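Side-chain contacts in putative extracellular solute-binding protein (Bordetella bronchiseptica, PDB 4P56), which binds mandelate and, as a member of the TRAP solute-binding family, probably delivers it to a membrane transporter for uptake: residues Ser195-Leu198 against Leu199-Gly202; Arg249-Lys252 against Gln253-Asp256; Ala43-Leu46 against Met47-Glu51; Gly111-Ala114 against Thr115-Ser118; Asp256-Val259 against Arg260-Arg264. All coordinates share one frame; numbering follows the deposited sequence.

Interaction 1: Ser195-Leu198 against Leu199-Gly202; sequences SYEL and LSTG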
loop_
_atom_site.group_PDB
_atom_site.type_symbol
_atom_site.label_atom_id
_atom_site.label_comp_id
_atom_site.label_asym_id
_atom_site.label_seq_id
_atom_site.Cartn_x
_atom_site.Cartn_y
_atom_site.Cartn_z
ATOM N N SER A 195 -5.727 -12.778 -5.913
ATOM C CA SER A 195 -5.926 -13.432 -4.625
ATOM C C SER A 195 -7.146 -14.381 -4.637
ATOM O O SER A 195 -7.100 -15.481 -4.092
ATOM C CB SER A 195 -6.015 -12.371 -3.497
ATOM O OG SER A 195 -7.167 -11.537 -3.636
ATOM N N TYR A 196 -8.220 -13.984 -5.303
ATOM C CA TYR A 196 -9.417 -14.811 -5.325
ATOM C C TYR A 196 -9.147 -16.129 -6.046
ATOM O O TYR A 196 -9.473 -17.218 -5.541
ATOM C CB TYR A 196 -10.601 -14.065 -5.975
ATOM C CG TYR A 196 -11.823 -14.944 -5.964
ATOM C CD1 TYR A 196 -12.682 -14.953 -4.875
ATOM C CD2 TYR A 196 -12.076 -15.834 -7.012
ATOM C CE1 TYR A 196 -13.795 -15.796 -4.841
ATOM C CE2 TYR A 196 -13.169 -16.678 -6.977
ATOM C CZ TYR A 196 -14.021 -16.653 -5.892
ATOM O OH TYR A 196 -15.107 -17.490 -5.864
ATOM N N GLU A 197 -8.536 -16.060 -7.220
ATOM C CA GLU A 197 -8.238 -17.290 -7.946
ATOM C C GLU A 197 -7.325 -18.234 -7.135
ATOM O O GLU A 197 -7.544 -19.452 -7.062
ATOM C CB GLU A 197 -7.592 -16.966 -9.300
ATOM C CG GLU A 197 -7.112 -18.177 -10.059
ATOM C CD GLU A 197 -8.253 -18.979 -10.637
ATOM O OE1 GLU A 197 -9.418 -18.620 -10.377
ATOM O OE2 GLU A 197 -7.990 -19.967 -11.353
ATOM N N LEU A 198 -6.281 -17.682 -6.543
ATOM C CA LEU A 198 -5.299 -18.503 -5.847
ATOM C C LEU A 198 -5.895 -19.139 -4.594
ATOM O O LEU A 198 -5.513 -20.240 -4.202
ATOM C CB LEU A 198 -4.088 -17.663 -5.452
ATOM C CG LEU A 198 -3.151 -17.264 -6.589
ATOM C CD1 LEU A 198 -2.227 -16.169 -6.105
ATOM C CD2 LEU A 198 -2.355 -18.462 -7.098
ATOM N N LEU A 199 -6.798 -18.420 -3.938
ATOM C CA LEU A 199 -7.413 -18.927 -2.718
ATOM C C LEU A 199 -8.564 -19.864 -3.025
ATOM O O LEU A 199 -8.698 -20.926 -2.398
ATOM C CB LEU A 199 -7.922 -17.768 -1.846
ATOM C CG LEU A 199 -6.799 -17.023 -1.117
ATOM C CD1 LEU A 199 -7.310 -15.707 -0.586
ATOM C CD2 LEU A 199 -6.201 -17.863 0.001
ATOM N N SER A 200 -9.416 -19.464 -3.967
ATOM C CA SER A 200 -10.582 -20.289 -4.308
ATOM C C SER A 200 -10.168 -21.670 -4.809
ATOM O O SER A 200 -10.865 -22.654 -4.542
ATOM C CB SER A 200 -11.468 -19.604 -5.338
ATOM O OG SER A 200 -10.800 -19.445 -6.581
ATOM N N THR A 201 -9.037 -21.745 -5.522
ATOM C CA THR A 201 -8.580 -23.009 -6.113
ATOM C C THR A 201 -7.739 -23.837 -5.151
ATOM O O THR A 201 -7.443 -25.018 -5.424
ATOM C CB THR A 201 -7.754 -22.791 -7.392
ATOM O OG1 THR A 201 -6.581 -22.019 -7.088
ATOM C CG2 THR A 201 -8.579 -22.078 -8.454
ATOM N N GLY A 202 -7.381 -23.236 -4.019
ATOM C CA GLY A 202 -6.569 -23.893 -3.018
ATOM C C GLY A 202 -5.073 -23.919 -3.287
ATOM O O GLY A 202 -4.370 -24.689 -2.648
#
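One face of the Tyr196 ring is met by Ser200 CB, which sits 3.7 Å above the ring plane and toward its rim, a CH-pi contact one helical turn on. The trans first torsion of Tyr196 (chi1 -179°) presents this face to the serine. On the next pair of residues the flat group is the Glu197 carboxylate, approached by the methyl of Thr201: OE2 comes to 3.6 Å from CG2, the two chains slanting across one another. Below these side chains two carbonyl oxygens each take two hydrogen bonds. Tyr196 O accepts from Ser200 N at 2.7 Å and from Ser200 OG at 2.8 Å, the hydroxyl being tilted from the carbonyl plane. Glu197 O repeats the pattern with Thr201 N and with Thr201 OG1, the latter 2.7 Å away. These hydroxyls add a second bond to carbonyls in the final turn of helix 195-200, which connects strands 186-189 and 206-210 of the mixed sheet and ends in a Schellman motif. There Gly202 adopts a positive phi of 80°, and its N binds Leu199 O at 3.1 Å. On the inner side Leu199 rests against Val207 of strand 206-210, while Ser195 OG is hydrogen-bonded to Ala192 O, the oxygen of a residue that lines the mandelate pocket; Ser195 also touches Phe209, another residue of that pocket.

Interaction 2: Arg249-Lys252 against Gln253-Asp256; sequences RLSK and QDQD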
loop_
_atom_site.group_PDB
_atom_site.type_symbol
_atom_site.label_atom_id
_atom_site.label_comp_id
_atom_site.label_asym_id
_atom_site.label_seq_id
_atom_site.Cartn_x
_atom_site.Cartn_y
_atom_site.Cartn_z
ATOM N N ARG A 249 2.125 19.842 -20.097
ATOM C CA ARG A 249 1.061 20.426 -20.924
ATOM C C ARG A 249 0.156 21.353 -20.115
ATOM O O ARG A 249 -0.632 22.088 -20.688
ATOM C CB ARG A 249 0.137 19.350 -21.537
ATOM C CG ARG A 249 0.687 18.489 -22.681
ATOM C CD ARG A 249 -0.213 17.229 -22.870
ATOM N NE ARG A 249 -1.547 17.542 -23.406
ATOM C CZ ARG A 249 -2.612 16.732 -23.349
ATOM N NH1 ARG A 249 -2.546 15.540 -22.761
ATOM N NH2 ARG A 249 -3.764 17.114 -23.886
ATOM N N LEU A 250 0.214 21.273 -18.791
ATOM C CA LEU A 250 -0.621 22.134 -17.960
ATOM C C LEU A 250 0.024 23.510 -17.827
ATOM O O LEU A 250 1.249 23.641 -17.932
ATOM C CB LEU A 250 -0.777 21.526 -16.559
ATOM C CG LEU A 250 -1.889 20.511 -16.271
ATOM C CD1 LEU A 250 -1.884 19.366 -17.240
ATOM C CD2 LEU A 250 -1.744 19.996 -14.845
ATOM N N SER A 251 -0.780 24.539 -17.583
ATOM C CA SER A 251 -0.213 25.861 -17.314
ATOM C C SER A 251 0.589 25.782 -16.011
ATOM O O SER A 251 0.388 24.877 -15.198
ATOM C CB SER A 251 -1.322 26.902 -17.172
ATOM O OG SER A 251 -2.086 26.663 -15.996
ATOM N N LYS A 252 1.478 26.736 -15.795
ATOM C CA LYS A 252 2.197 26.810 -14.535
ATOM C C LYS A 252 1.248 26.869 -13.342
ATOM O O LYS A 252 1.514 26.228 -12.328
ATOM C CB LYS A 252 3.118 28.023 -14.488
ATOM C CG LYS A 252 3.782 28.229 -13.116
ATOM C CD LYS A 252 4.698 27.071 -12.768
ATOM C CE LYS A 252 5.579 27.398 -11.563
ATOM N NZ LYS A 252 6.134 26.176 -10.909
ATOM N N GLN A 253 0.166 27.643 -13.453
ATOM C CA GLN A 253 -0.759 27.788 -12.337
ATOM C C GLN A 253 -1.394 26.438 -12.030
ATOM O O GLN A 253 -1.588 26.085 -10.882
ATOM C CB GLN A 253 -1.856 28.811 -12.662
ATOM C CG GLN A 253 -2.983 28.885 -11.641
ATOM C CD GLN A 253 -4.164 29.757 -12.089
ATOM O OE1 GLN A 253 -4.376 29.993 -13.276
ATOM N NE2 GLN A 253 -4.945 30.216 -11.124
ATOM N N ASP A 254 -1.720 25.691 -13.074
ATOM C CA ASP A 254 -2.427 24.432 -12.909
ATOM C C ASP A 254 -1.469 23.318 -12.456
ATOM O O ASP A 254 -1.844 22.421 -11.693
ATOM C CB ASP A 254 -3.192 24.057 -14.187
ATOM C CG ASP A 254 -4.483 24.886 -14.368
ATOM O OD1 ASP A 254 -4.939 25.541 -13.415
ATOM O OD2 ASP A 254 -5.082 24.833 -15.453
ATOM N N GLN A 255 -0.215 23.401 -12.889
ATOM C CA GLN A 255 0.817 22.519 -12.352
ATOM C C GLN A 255 0.917 22.723 -10.839
ATOM O O GLN A 255 0.893 21.763 -10.081
ATOM C CB GLN A 255 2.167 22.800 -13.014
ATOM C CG GLN A 255 2.261 22.361 -14.476
ATOM C CD GLN A 255 3.577 22.800 -15.118
ATOM O OE1 GLN A 255 4.458 23.303 -14.440
ATOM N NE2 GLN A 255 3.709 22.595 -16.418
ATOM N N ASP A 256 0.993 23.978 -10.414
ATOM C CA ASP A 256 1.081 24.305 -8.983
ATOM C C ASP A 256 -0.134 23.789 -8.226
ATOM O O ASP A 256 -0.002 23.228 -7.136
ATOM C CB ASP A 256 1.178 25.810 -8.776
ATOM C CG ASP A 256 2.541 26.364 -9.114
ATOM O OD1 ASP A 256 3.488 25.572 -9.334
ATOM O OD2 ASP A 256 2.654 27.611 -9.151
HETATM O O HOH W 1 -3.699 24.135 -17.671
HETATM O O HOH W 2 -4.196 28.519 -15.838
HETATM O O HOH W 3 5.711 23.401 -12.171
#
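A serine N-cap opens helix 252-260: Ser251 OG accepts from the amide of Asp254, N to OG 3.1 Å. The hydroxyl reaches that amide from between its own backbone N and carbonyl carbon (chi1 68°), which turns it over the first turn of the helix. In a capping box the residue at the position of Asp254 would in return accept from the N-cap amide; here a water stands in between, taking the hydrogen of Ser251 N and giving one to Asp254 OD2 at 2.7 Å. That carboxylate has a stronger partner in Arg60, with which OD2 forms a salt bridge, so the helix start is tied to the loop ahead of strand 62-65. A second water links Ser251 OG to Gln253 OE1. The carboxylate of Asp254, in the first turn, may also be favoured by the helix dipole.

Farther round the turn, Lys252 bends at chi2 (64°) and carries its amine back to Asp256, one turn along. NZ meets OD1 at 3.1 Å on the syn side, close to the carboxylate plane, making a hydrogen-bonded salt bridge on the surface. Gln255 runs past the lysine chain at about a right angle. Its CG packs on Leu250 CB at 3.8 Å, an apolar part of the contact, and its NE2 makes a weak bond to Phe247 O of the preceding helix. The opposite end of the same amide is joined to the lysine through water: one molecule accepts from Lys252 NZ and donates to Gln255 OE1 at 2.6 Å.

Interaction 3: Ala43-Leu46 against Met47-Glu51; sequences ADFL and MPWGE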
loop_
_atom_site.group_PDB
_atom_site.type_symbol
_atom_site.label_atom_id
_atom_site.label_comp_id
_atom_site.label_asym_id
_atom_site.label_seq_id
_atom_site.Cartn_x
_atom_site.Cartn_y
_atom_site.Cartn_z
ATOM N N ALA A 43 -13.038 4.395 -6.132
ATOM C CA ALA A 43 -14.326 4.996 -5.844
ATOM C C ALA A 43 -14.203 6.097 -4.826
ATOM O O ALA A 43 -14.882 7.107 -4.939
ATOM C CB ALA A 43 -15.325 3.952 -5.342
ATOM N N ASP A 44 -13.364 5.898 -3.806
ATOM C CA ASP A 44 -13.360 6.855 -2.704
ATOM C C ASP A 44 -12.096 7.693 -2.597
ATOM O O ASP A 44 -11.993 8.525 -1.711
ATOM C CB ASP A 44 -13.649 6.171 -1.376
ATOM C CG ASP A 44 -15.056 5.600 -1.317
ATOM O OD1 ASP A 44 -15.926 6.076 -2.051
ATOM O OD2 ASP A 44 -15.311 4.702 -0.514
ATOM N N PHE A 45 -11.156 7.498 -3.497
ATOM C CA PHE A 45 -9.925 8.291 -3.477
ATOM C C PHE A 45 -9.746 8.970 -4.824
ATOM O O PHE A 45 -9.933 10.159 -4.932
ATOM C CB PHE A 45 -8.681 7.448 -3.129
ATOM C CG PHE A 45 -7.406 8.092 -3.532
ATOM C CD1 PHE A 45 -7.171 9.422 -3.247
ATOM C CD2 PHE A 45 -6.441 7.373 -4.244
ATOM C CE1 PHE A 45 -5.974 10.034 -3.666
ATOM C CE2 PHE A 45 -5.260 7.977 -4.677
ATOM C CZ PHE A 45 -5.028 9.311 -4.394
ATOM N N LEU A 46 -9.454 8.202 -5.865
ATOM C CA LEU A 46 -9.092 8.796 -7.145
ATOM C C LEU A 46 -10.234 9.593 -7.779
ATOM O O LEU A 46 -10.012 10.655 -8.392
ATOM C CB LEU A 46 -8.632 7.716 -8.105
ATOM C CG LEU A 46 -7.228 7.185 -7.761
ATOM C CD1 LEU A 46 -6.961 5.902 -8.474
ATOM C CD2 LEU A 46 -6.175 8.220 -8.124
HETATM N N MSE A 47 -11.452 9.087 -7.671
HETATM C CA MSE A 47 -12.580 9.791 -8.295
HETATM C C MSE A 47 -12.821 11.142 -7.593
HETATM O O MSE A 47 -12.878 12.181 -8.250
HETATM C CB MSE A 47 -13.837 8.917 -8.289
HETATM C CG MSE A 47 -13.729 7.723 -9.229
HETATM SE SE MSE A 47 -13.448 8.227 -11.126
HETATM C CE MSE A 47 -11.538 8.354 -11.299
ATOM N N PRO A 48 -12.952 11.134 -6.254
ATOM C CA PRO A 48 -13.114 12.438 -5.597
ATOM C C PRO A 48 -11.929 13.369 -5.822
ATOM O O PRO A 48 -12.103 14.586 -5.924
ATOM C CB PRO A 48 -13.257 12.098 -4.106
ATOM C CG PRO A 48 -13.334 10.587 -4.007
ATOM C CD PRO A 48 -13.327 9.995 -5.390
ATOM N N TRP A 49 -10.729 12.805 -5.901
ATOM C CA TRP A 49 -9.524 13.613 -6.098
ATOM C C TRP A 49 -9.575 14.246 -7.486
ATOM O O TRP A 49 -9.252 15.411 -7.669
ATOM C CB TRP A 49 -8.308 12.701 -5.968
ATOM C CG TRP A 49 -6.959 13.330 -6.132
ATOM C CD1 TRP A 49 -6.372 14.277 -5.328
ATOM C CD2 TRP A 49 -5.994 13.017 -7.145
ATOM N NE1 TRP A 49 -5.097 14.550 -5.775
ATOM C CE2 TRP A 49 -4.848 13.798 -6.892
ATOM C CE3 TRP A 49 -5.984 12.143 -8.238
ATOM C CZ2 TRP A 49 -3.714 13.742 -7.706
ATOM C CZ3 TRP A 49 -4.846 12.083 -9.038
ATOM C CH2 TRP A 49 -3.736 12.874 -8.761
ATOM N N GLY A 50 -10.002 13.471 -8.475
ATOM C CA GLY A 50 -10.192 14.010 -9.815
ATOM C C GLY A 50 -11.213 15.155 -9.821
ATOM O O GLY A 50 -11.057 16.164 -10.515
ATOM N N GLU A 51 -12.259 15.016 -9.019
ATOM C CA GLU A 51 -13.255 16.084 -8.921
ATOM C C GLU A 51 -12.624 17.352 -8.301
ATOM O O GLU A 51 -12.935 18.494 -8.709
ATOM C CB GLU A 51 -14.436 15.578 -8.106
ATOM C CG GLU A 51 -15.363 14.731 -8.959
ATOM C CD GLU A 51 -16.097 15.603 -9.949
ATOM O OE1 GLU A 51 -17.011 16.327 -9.503
ATOM O OE2 GLU A 51 -15.740 15.606 -11.152
#
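Leu46 and Trp49 meet on the inner side of helix 40-56, the leucine methyl CD2 lying 3.9 Å from Trp49 CE3 as the two side chains slant past each other. Trp49 extends with CG anti to the backbone N (chi1 -180°), and this sends the indole out from the helix, with its CE3 side against Leu46. Phe45 CE1 comes over one indole face, 4.2 Å above it; the two ring systems are inclined by 32° and meet obliquely. Met47, present as selenomethionine, behaves differently: bent at both chi2 (-60°) and chi3, it folds back until its CE is 4.4 Å from Leu46 CB. The helix belongs to a beta-alpha-beta unit with strands 28-31 and 62-65, and Trp49 also touches Leu63 of the latter, while Phe45 packs on Leu266 and Leu269 of helix 263-285.

The backbone widens into a pi-type turn at 43-46 and is kinked at Pro48, whose ring carbon CD approaches Ala43 O to 3.3 Å. Lacking an N-H, the proline costs the helix one backbone bond, while the bonds of Trp49 N to Phe45 O (2.9 Å) and Gly50 N to Leu46 O, together with the apolar contacts of Leu46, Phe45 and Trp49, bridge the kink.

Interaction 4: Gly111-Ala114 against Thr115-Ser118; sequences GDTA and TSRS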
loop_
_atom_site.group_PDB
_atom_site.type_symbol
_atom_site.label_atom_id
_atom_site.label_comp_id
_atom_site.label_asym_id
_atom_site.label_seq_id
_atom_site.Cartn_x
_atom_site.Cartn_y
_atom_site.Cartn_z
ATOM N N GLY A 111 2.054 1.169 12.991
ATOM C CA GLY A 111 1.085 2.181 12.587
ATOM C C GLY A 111 -0.343 1.701 12.625
ATOM O O GLY A 111 -0.663 0.682 12.005
ATOM N N ASP A 112 -1.188 2.474 13.310
ATOM C CA ASP A 112 -2.566 2.077 13.618
ATOM C C ASP A 112 -3.530 2.207 12.449
ATOM O O ASP A 112 -4.496 1.437 12.338
ATOM C CB ASP A 112 -3.130 2.958 14.741
ATOM C CG ASP A 112 -2.409 2.773 16.068
ATOM O OD1 ASP A 112 -1.652 1.776 16.230
ATOM O OD2 ASP A 112 -2.630 3.641 16.942
ATOM N N THR A 113 -3.318 3.218 11.621
ATOM C CA THR A 113 -4.294 3.528 10.574
ATOM C C THR A 113 -3.597 3.823 9.263
ATOM O O THR A 113 -2.415 4.144 9.244
ATOM C CB THR A 113 -5.222 4.719 10.947
ATOM O OG1 THR A 113 -4.503 5.965 10.892
ATOM C CG2 THR A 113 -5.870 4.518 12.339
ATOM N N ALA A 114 -4.336 3.689 8.156
ATOM C CA ALA A 114 -3.824 4.095 6.864
ATOM C C ALA A 114 -3.591 5.606 6.822
ATOM O O ALA A 114 -2.678 6.068 6.146
ATOM C CB ALA A 114 -4.789 3.709 5.771
ATOM N N THR A 115 -4.432 6.380 7.507
ATOM C CA THR A 115 -4.284 7.832 7.479
ATOM C C THR A 115 -2.972 8.288 8.080
ATOM O O THR A 115 -2.200 9.032 7.445
ATOM C CB THR A 115 -5.478 8.540 8.147
ATOM O OG1 THR A 115 -6.651 8.288 7.371
ATOM C CG2 THR A 115 -5.254 10.079 8.210
ATOM N N SER A 116 -2.694 7.877 9.308
ATOM C CA SER A 116 -1.444 8.281 9.947
ATOM C C SER A 116 -0.201 7.801 9.166
ATOM O O SER A 116 0.734 8.587 8.903
ATOM C CB SER A 116 -1.424 7.781 11.403
ATOM O OG SER A 116 -1.381 6.363 11.402
ATOM N N ARG A 117 -0.208 6.537 8.745
ATOM C CA ARG A 117 0.930 5.973 7.981
ATOM C C ARG A 117 1.145 6.650 6.624
ATOM O O ARG A 117 2.293 6.860 6.203
ATOM C CB ARG A 117 0.725 4.481 7.758
ATOM C CG ARG A 117 1.984 3.739 7.385
ATOM C CD ARG A 117 1.662 2.283 7.006
ATOM N NE ARG A 117 1.100 1.486 8.085
ATOM C CZ ARG A 117 1.836 0.811 8.967
ATOM N NH1 ARG A 117 3.166 0.879 8.939
ATOM N NH2 ARG A 117 1.248 0.080 9.886
ATOM N N SER A 118 0.052 6.969 5.930
ATOM C CA SER A 118 0.145 7.635 4.637
ATOM C C SER A 118 0.783 9.010 4.792
ATOM O O SER A 118 1.696 9.380 4.062
ATOM C CB SER A 118 -1.247 7.829 4.014
ATOM O OG SER A 118 -1.853 6.593 3.685
HETATM O O HOH W 4 -1.624 1.561 8.222
#
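Ala114 O is gripped twice by Ser118, by the amide N at 2.9 Å and by the hydroxyl OG at 2.6 Å, the two donors arriving from opposite faces of the carbonyl plane. Ser118 OG sits beside its own backbone N (chi1 -66°), from where it bends back over the preceding turn; the same oxygen is also hydrogen-bonded to Ala145 N of strand 139-145. One residue earlier, Thr113 is the N-cap of helix 114-129. Its OG1 receives Ser116 N in a nearly linear bond of 3.1 Å, with an angle of 174° at the hydrogen. Two aspartates from distant helices complete this helix start: Asp275 accepts from Ala114 N and bonds Thr115 OG1, and Asp340 holds Ser116 OG and Asp112 N. Ala114 also touches Trp274, a residue of the mandelate pocket. Arg117, bent at chi3, turns back to the loop and lays one face of its guanidinium against Gly111 CA. Its NH1 is held by Ala105 O and Ser110 OG. At the guanidinium edge, in plane, a water accepts from Arg117 NE at 2.7 Å and passes a weak bond to Thr113 O, which also takes the amide of Arg117 at 3.3 Å.

Interaction 5: Asp256-Val259 against Arg260-Arg264; sequences DTLV and RLSGR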
loop_
_atom_site.group_PDB
_atom_site.type_symbol
_atom_site.label_atom_id
_atom_site.label_comp_id
_atom_site.label_asym_id
_atom_site.label_seq_id
_atom_site.Cartn_x
_atom_site.Cartn_y
_atom_site.Cartn_z
ATOM N N ASP A 256 0.993 23.978 -10.414
ATOM C CA ASP A 256 1.081 24.305 -8.983
ATOM C C ASP A 256 -0.134 23.789 -8.226
ATOM O O ASP A 256 -0.002 23.228 -7.136
ATOM C CB ASP A 256 1.178 25.810 -8.776
ATOM C CG ASP A 256 2.541 26.364 -9.114
ATOM O OD1 ASP A 256 3.488 25.572 -9.334
ATOM O OD2 ASP A 256 2.654 27.611 -9.151
ATOM N N THR A 257 -1.307 23.962 -8.819
ATOM C CA THR A 257 -2.545 23.455 -8.225
ATOM C C THR A 257 -2.537 21.929 -8.091
ATOM O O THR A 257 -2.841 21.398 -7.026
ATOM C CB THR A 257 -3.793 23.927 -9.033
ATOM O OG1 THR A 257 -3.887 25.335 -8.914
ATOM C CG2 THR A 257 -5.079 23.293 -8.505
ATOM N N LEU A 258 -2.162 21.224 -9.156
ATOM C CA LEU A 258 -2.139 19.779 -9.100
ATOM C C LEU A 258 -1.177 19.313 -8.006
ATOM O O LEU A 258 -1.480 18.409 -7.227
ATOM C CB LEU A 258 -1.744 19.177 -10.446
ATOM C CG LEU A 258 -1.637 17.646 -10.463
ATOM C CD1 LEU A 258 -2.932 17.011 -10.016
ATOM C CD2 LEU A 258 -1.237 17.140 -11.841
ATOM N N VAL A 259 -0.010 19.946 -7.942
ATOM C CA VAL A 259 0.935 19.636 -6.884
ATOM C C VAL A 259 0.371 19.924 -5.483
ATOM O O VAL A 259 0.552 19.129 -4.565
ATOM C CB VAL A 259 2.267 20.356 -7.123
ATOM C CG1 VAL A 259 3.242 20.143 -5.953
ATOM C CG2 VAL A 259 2.875 19.843 -8.402
ATOM N N ARG A 260 -0.330 21.041 -5.322
ATOM C CA ARG A 260 -0.916 21.393 -4.020
ATOM C C ARG A 260 -1.988 20.382 -3.581
ATOM O O ARG A 260 -2.182 20.128 -2.386
ATOM C CB ARG A 260 -1.492 22.790 -4.142
ATOM C CG ARG A 260 -2.205 23.349 -2.955
ATOM C CD ARG A 260 -2.405 24.869 -3.179
ATOM N NE ARG A 260 -3.390 25.166 -4.220
ATOM C CZ ARG A 260 -3.143 25.791 -5.379
ATOM N NH1 ARG A 260 -1.926 26.210 -5.710
ATOM N NH2 ARG A 260 -4.138 25.994 -6.233
ATOM N N LEU A 261 -2.672 19.806 -4.559
ATOM C CA LEU A 261 -3.699 18.797 -4.312
ATOM C C LEU A 261 -3.080 17.404 -4.211
ATOM O O LEU A 261 -3.768 16.419 -3.973
ATOM C CB LEU A 261 -4.737 18.825 -5.430
ATOM C CG LEU A 261 -5.649 20.053 -5.409
ATOM C CD1 LEU A 261 -6.561 20.095 -6.633
ATOM C CD2 LEU A 261 -6.485 20.100 -4.093
ATOM N N SER A 262 -1.765 17.318 -4.384
ATOM C CA SER A 262 -1.097 16.019 -4.297
ATOM C C SER A 262 -0.346 15.920 -2.972
ATOM O O SER A 262 -0.769 16.508 -1.979
ATOM C CB SER A 262 -0.173 15.831 -5.509
ATOM O OG SER A 262 -0.935 15.788 -6.727
ATOM N N GLY A 263 0.770 15.184 -2.942
ATOM C CA GLY A 263 1.584 15.115 -1.738
ATOM C C GLY A 263 0.768 14.826 -0.490
ATOM O O GLY A 263 0.063 13.857 -0.430
ATOM N N ARG A 264 0.887 15.669 0.524
ATOM C CA ARG A 264 0.295 15.373 1.815
ATOM C C ARG A 264 -1.239 15.338 1.739
ATOM O O ARG A 264 -1.917 14.572 2.466
ATOM C CB ARG A 264 0.743 16.460 2.782
ATOM C CG ARG A 264 0.391 16.195 4.199
ATOM C CD ARG A 264 0.791 17.424 4.962
ATOM N NE ARG A 264 1.446 17.078 6.200
ATOM C CZ ARG A 264 0.797 16.627 7.262
ATOM N NH1 ARG A 264 -0.524 16.467 7.222
ATOM N NH2 ARG A 264 1.470 16.337 8.367
HETATM O O HOH W 5 -1.937 27.608 -8.416
#
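Arg260 folds back over Thr257 at the C-terminal turn of helix 252-260, where the chain breaks before helix 263-285. Its side chain leaves the backbone extended and then bends at chi3 (71°), which lays the guanidinium flat above the threonine backbone: Thr257 CA is 3.4 Å from the plane, toward the rim. From there NH2 reaches Thr257 OG1 at 2.8 Å, but the bond is strongly bent and counts as weak. The stronger partner of that hydroxyl is Gln253 O, one turn back. A water in the plane of the guanidinium, at its edge, accepts from Arg260 NH1 at 3.0 Å and also hydrogen-bonds Thr257 OG1, so the arginine is tied to the threonine both directly and through solvent.

Leu261 takes a different attitude to the same residue. It lies alongside Thr257 and points the same way, with CD1 4.0 Å from the methyl CG2; both lean on helix 40-56, Thr257 against Ala56 and Leu261 against Glu52. Beneath them Leu261 N binds Thr257 O at 2.9 Å, and this is the last regular bond of the helix. Ser262 then closes the turn while touching Trp49, and Gly263, with positive phi (49°), starts the chain in its new direction. The serine amide donates to Val259 O from far above the carbonyl plane. Its hydroxyl, anti to its own carbonyl carbon, turns back to Leu258 and donates to the backbone oxygen: Ser262 OG to Leu258 O, 2.7 Å.

In the fold
The five contacts illustrate how one kind of local packing changes character with its place along a helix. Interactions 2 and 4 are serine and threonine N-caps, the first near the surface and rich in water, the second buried and completed by distant aspartates. Interactions 1 and 5 lie at helix ends, where hydroxyls turn back onto carbonyls; interaction 3 is mid-helix, apolar and kinked. Interactions 2 and 5 occupy the two halves of helix 252-260, share Asp256 and touch through Leu250 and Leu258. Interaction 3 meets interaction 5 through Trp49, whose NE1 probably bonds Leu261 O. Interaction 1 stands apart, its nearest atoms about 17 Å from those of interaction 3.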